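Local coordinates for nuclear and cytoplasmic polyadenylated RNA-binding protein PUB1 (Saccharomyces cerevisiae, PDB 3MD1) that binds polyadenylated RNA with a preference for poly(U) through RNA recognition motifs, this chain being the second, and may accompany transcripts from nucleus to cytoplasm, at residues L4-L9 / E16-A21. Sequence-based numbering, arbitrary orientation.
Sequences LFVGDL and ETLRNA
Val6 and Leu9 on one side and Leu18 on the other bring the first helix of an RNA recognition motif against the inner face of its sheet. The sequence LFVGDL has the RNP2 pattern of this fold; its first four residues lie on a central strand, flanked by strands 45-50 and 71-77, and residues 16-21 belong to the helix behind it. Phe5 turns its side chain to the outer face of the sheet, where its ring meets that of Tyr45, the planes about 30° apart; in relatives this aromatic surface stacks on RNA bases, and it probably does so here. Val6 points the other way, into the core. Its CG1 lies anti to the backbone N and reaches toward the helix, 4.2 Å from CD1 of Leu18. After Gly7 the strand ends, and Asp8 takes a left-handed backbone conformation, its carboxylate in a salt bridge with Arg71, before Leu9, whose side chain is again directed at the helix. Leu9 brings its CD2 to 4.5 Å from the same CD1 of Leu18; this CD2 of Leu9 also lies 3.9 Å from Val6 CG1, so Val6 and Leu9 touch each other as well as the leucine. The contact is purely apolar and small, without a hydrogen bond between the segments, and the backbones stay well apart, with 8.8 Å between Leu9 CA and Leu18 CA. Leu18 also touches Val33 and Val13, which widens this part of the hydrophobic core between helix and sheet. Its CG is anti to the backbone N (chi1 177°), extending the side chain from the helix, and a single methyl, CD1, meets both Val6 CG1 and Leu9 CD2.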
ATOM      1  N   LEU A   4       5.987   0.763  -3.044  1.00  9.09           N
ATOM      2  CA  LEU A   4       5.777   0.170  -1.731  1.00  7.87           C
ATOM      3  C   LEU A   4       4.750  -0.955  -1.766  1.00  7.34           C
ATOM      4  O   LEU A   4       3.670  -0.809  -2.370  1.00  7.07           O
ATOM      5  CB  LEU A   4       5.306   1.232  -0.757  1.00  8.02           C
ATOM      6  CG  LEU A   4       6.209   2.449  -0.567  1.00  6.17           C
ATOM      7  CD1 LEU A   4       5.542   3.384   0.417  1.00  9.41           C
ATOM      8  CD2 LEU A   4       7.593   2.041  -0.081  1.00  5.22           C
ATOM      9  N   PHE A   5       5.087  -2.059  -1.097  1.00  6.57           N
ATOM     10  CA  PHE A   5       4.136  -3.107  -0.756  1.00  6.57           C
ATOM     11  C   PHE A   5       3.496  -2.750   0.574  1.00  6.62           C
ATOM     12  O   PHE A   5       4.201  -2.556   1.567  1.00  7.42           O
ATOM     13  CB  PHE A   5       4.841  -4.459  -0.642  1.00  5.50           C
ATOM     14  CG  PHE A   5       3.939  -5.579  -0.189  1.00  5.97           C
ATOM     15  CD1 PHE A   5       3.714  -5.836   1.169  1.00  7.07           C
ATOM     16  CD2 PHE A   5       3.333  -6.398  -1.128  1.00  6.50           C
ATOM     17  CE1 PHE A   5       2.890  -6.880   1.570  1.00  6.90           C
ATOM     18  CE2 PHE A   5       2.518  -7.460  -0.724  1.00  7.85           C
ATOM     19  CZ  PHE A   5       2.292  -7.694   0.622  1.00  7.39           C
ATOM     20  N   VAL A   6       2.166  -2.690   0.603  1.00  5.92           N
ATOM     21  CA  VAL A   6       1.441  -2.297   1.809  1.00  6.67           C
ATOM     22  C   VAL A   6       0.588  -3.477   2.266  1.00  6.97           C
ATOM     23  O   VAL A   6      -0.443  -3.808   1.633  1.00  7.92           O
ATOM     24  CB  VAL A   6       0.582  -1.021   1.579  1.00  6.41           C
ATOM     25  CG1 VAL A   6      -0.160  -0.629   2.847  1.00  8.13           C
ATOM     26  CG2 VAL A   6       1.441   0.136   1.097  1.00  8.05           C
ATOM     27  N   GLY A   7       1.045  -4.128   3.330  1.00  6.91           N
ATOM     28  CA  GLY A   7       0.366  -5.299   3.883  1.00  6.90           C
ATOM     29  C   GLY A   7      -0.508  -5.077   5.108  1.00  7.37           C
ATOM     30  O   GLY A   7      -0.539  -3.979   5.691  1.00  7.79           O
ATOM     31  N   ASP A   8      -1.168  -6.157   5.525  1.00  6.82           N
ATOM     32  CA  ASP A   8      -2.050  -6.157   6.689  1.00  7.76           C
ATOM     33  C   ASP A   8      -3.218  -5.208   6.505  1.00  7.86           C
ATOM     34  O   ASP A   8      -3.591  -4.490   7.431  1.00  7.72           O
ATOM     35  CB  ASP A   8      -1.279  -5.812   7.974  1.00  7.12           C
ATOM     36  CG  ASP A   8      -2.092  -6.064   9.219  1.00 10.24           C
ATOM     37  OD1 ASP A   8      -2.820  -7.085   9.261  1.00  9.35           O
ATOM     38  OD2 ASP A   8      -1.989  -5.242  10.166  1.00  8.83           O
ATOM     39  N   LEU A   9      -3.790  -5.213   5.301  1.00  7.91           N
ATOM     40  CA  LEU A   9      -4.959  -4.390   5.030  1.00  9.16           C
ATOM     41  C   LEU A   9      -6.202  -5.135   5.479  1.00  9.35           C
ATOM     42  O   LEU A   9      -6.362  -6.322   5.194  1.00  9.93           O
ATOM     43  CB  LEU A   9      -5.076  -4.044   3.539  1.00  8.69           C
ATOM     44  CG  LEU A   9      -3.968  -3.225   2.870  1.00  8.78           C
ATOM     45  CD1 LEU A   9      -4.265  -2.990   1.379  1.00  7.39           C
ATOM     46  CD2 LEU A   9      -3.787  -1.900   3.584  1.00  8.96           C
ATOM     47  N   GLU A  16     -10.088   3.161  -3.205  1.00 12.63           N
ATOM     48  CA  GLU A  16     -10.368   4.514  -2.712  1.00 13.06           C
ATOM     49  C   GLU A  16      -9.782   4.764  -1.321  1.00 13.17           C
ATOM     50  O   GLU A  16      -9.134   5.787  -1.087  1.00 13.62           O
ATOM     51  CB  GLU A  16     -11.874   4.792  -2.717  1.00 12.89           C
ATOM     52  CG  GLU A  16     -12.264   6.217  -2.345  1.00 14.09           C
ATOM     53  CD  GLU A  16     -13.765   6.382  -2.196  0.60 14.95           C
ATOM     54  OE1 GLU A  16     -14.198   7.357  -1.547  0.60 15.51           O
ATOM     55  OE2 GLU A  16     -14.515   5.534  -2.726  0.60 15.38           O
ATOM     56  N   THR A  17     -10.004   3.818  -0.409  1.00 13.51           N
ATOM     57  CA  THR A  17      -9.488   3.904   0.956  1.00 13.61           C
ATOM     58  C   THR A  17      -7.954   3.928   0.993  1.00 13.60           C
ATOM     59  O   THR A  17      -7.345   4.777   1.659  1.00 13.17           O
ATOM     60  CB  THR A  17     -10.079   2.771   1.847  1.00 13.48           C
ATOM     61  OG1 THR A  17     -11.514   2.886   1.866  1.00 14.50           O
ATOM     62  CG2 THR A  17      -9.552   2.876   3.281  1.00 13.86           C
ATOM     63  N   LEU A  18      -7.331   3.012   0.255  1.00 13.60           N
ATOM     64  CA  LEU A  18      -5.872   2.943   0.206  1.00 13.34           C
ATOM     65  C   LEU A  18      -5.270   4.220  -0.390  1.00 14.13           C
ATOM     66  O   LEU A  18      -4.353   4.807   0.186  1.00 14.21           O
ATOM     67  CB  LEU A  18      -5.401   1.699  -0.552  1.00 13.32           C
ATOM     68  CG  LEU A  18      -3.878   1.600  -0.706  1.00 11.78           C
ATOM     69  CD1 LEU A  18      -3.163   1.383   0.645  1.00 12.70           C
ATOM     70  CD2 LEU A  18      -3.507   0.529  -1.723  1.00 10.99           C
ATOM     71  N   ARG A  19      -5.815   4.668  -1.521  1.00 14.56           N
ATOM     72  CA  ARG A  19      -5.334   5.898  -2.174  1.00 15.34           C
ATOM     73  C   ARG A  19      -5.439   7.121  -1.282  1.00 15.76           C
ATOM     74  O   ARG A  19      -4.504   7.917  -1.217  1.00 15.97           O
ATOM     75  CB  ARG A  19      -6.076   6.143  -3.480  1.00 15.38           C
ATOM     76  CG  ARG A  19      -5.653   5.198  -4.572  1.00 15.81           C
ATOM     77  CD  ARG A  19      -6.731   5.062  -5.604  1.00 15.31           C
ATOM     78  NE  ARG A  19      -6.353   4.070  -6.600  1.00 16.28           N
ATOM     79  CZ  ARG A  19      -7.153   3.611  -7.554  1.00 15.27           C
ATOM     80  NH1 ARG A  19      -8.406   4.047  -7.648  1.00 15.60           N
ATOM     81  NH2 ARG A  19      -6.694   2.705  -8.409  1.00 14.52           N
ATOM     82  N   ASN A  20      -6.561   7.245  -0.575  1.00 16.15           N
ATOM     83  CA  ASN A  20      -6.783   8.364   0.346  1.00 16.80           C
ATOM     84  C   ASN A  20      -5.731   8.429   1.458  1.00 16.22           C
ATOM     85  O   ASN A  20      -5.406   9.517   1.950  1.00 16.50           O
ATOM     86  CB  ASN A  20      -8.184   8.299   0.959  1.00 16.89           C
ATOM     87  CG  ASN A  20      -9.272   8.837   0.030  1.00 18.88           C
ATOM     88  OD1 ASN A  20      -8.994   9.396  -1.037  1.00 20.89           O
ATOM     89  ND2 ASN A  20     -10.523   8.670   0.441  1.00 20.07           N
ATOM     90  N   ALA A  21      -5.200   7.263   1.841  1.00 15.92           N
ATOM     91  CA  ALA A  21      -4.200   7.176   2.905  1.00 15.24           C
ATOM     92  C   ALA A  21      -2.816   7.635   2.446  1.00 14.97           C
ATOM     93  O   ALA A  21      -2.006   8.059   3.276  1.00 15.77           O
ATOM     94  CB  ALA A  21      -4.144   5.769   3.468  1.00 15.70           C
TER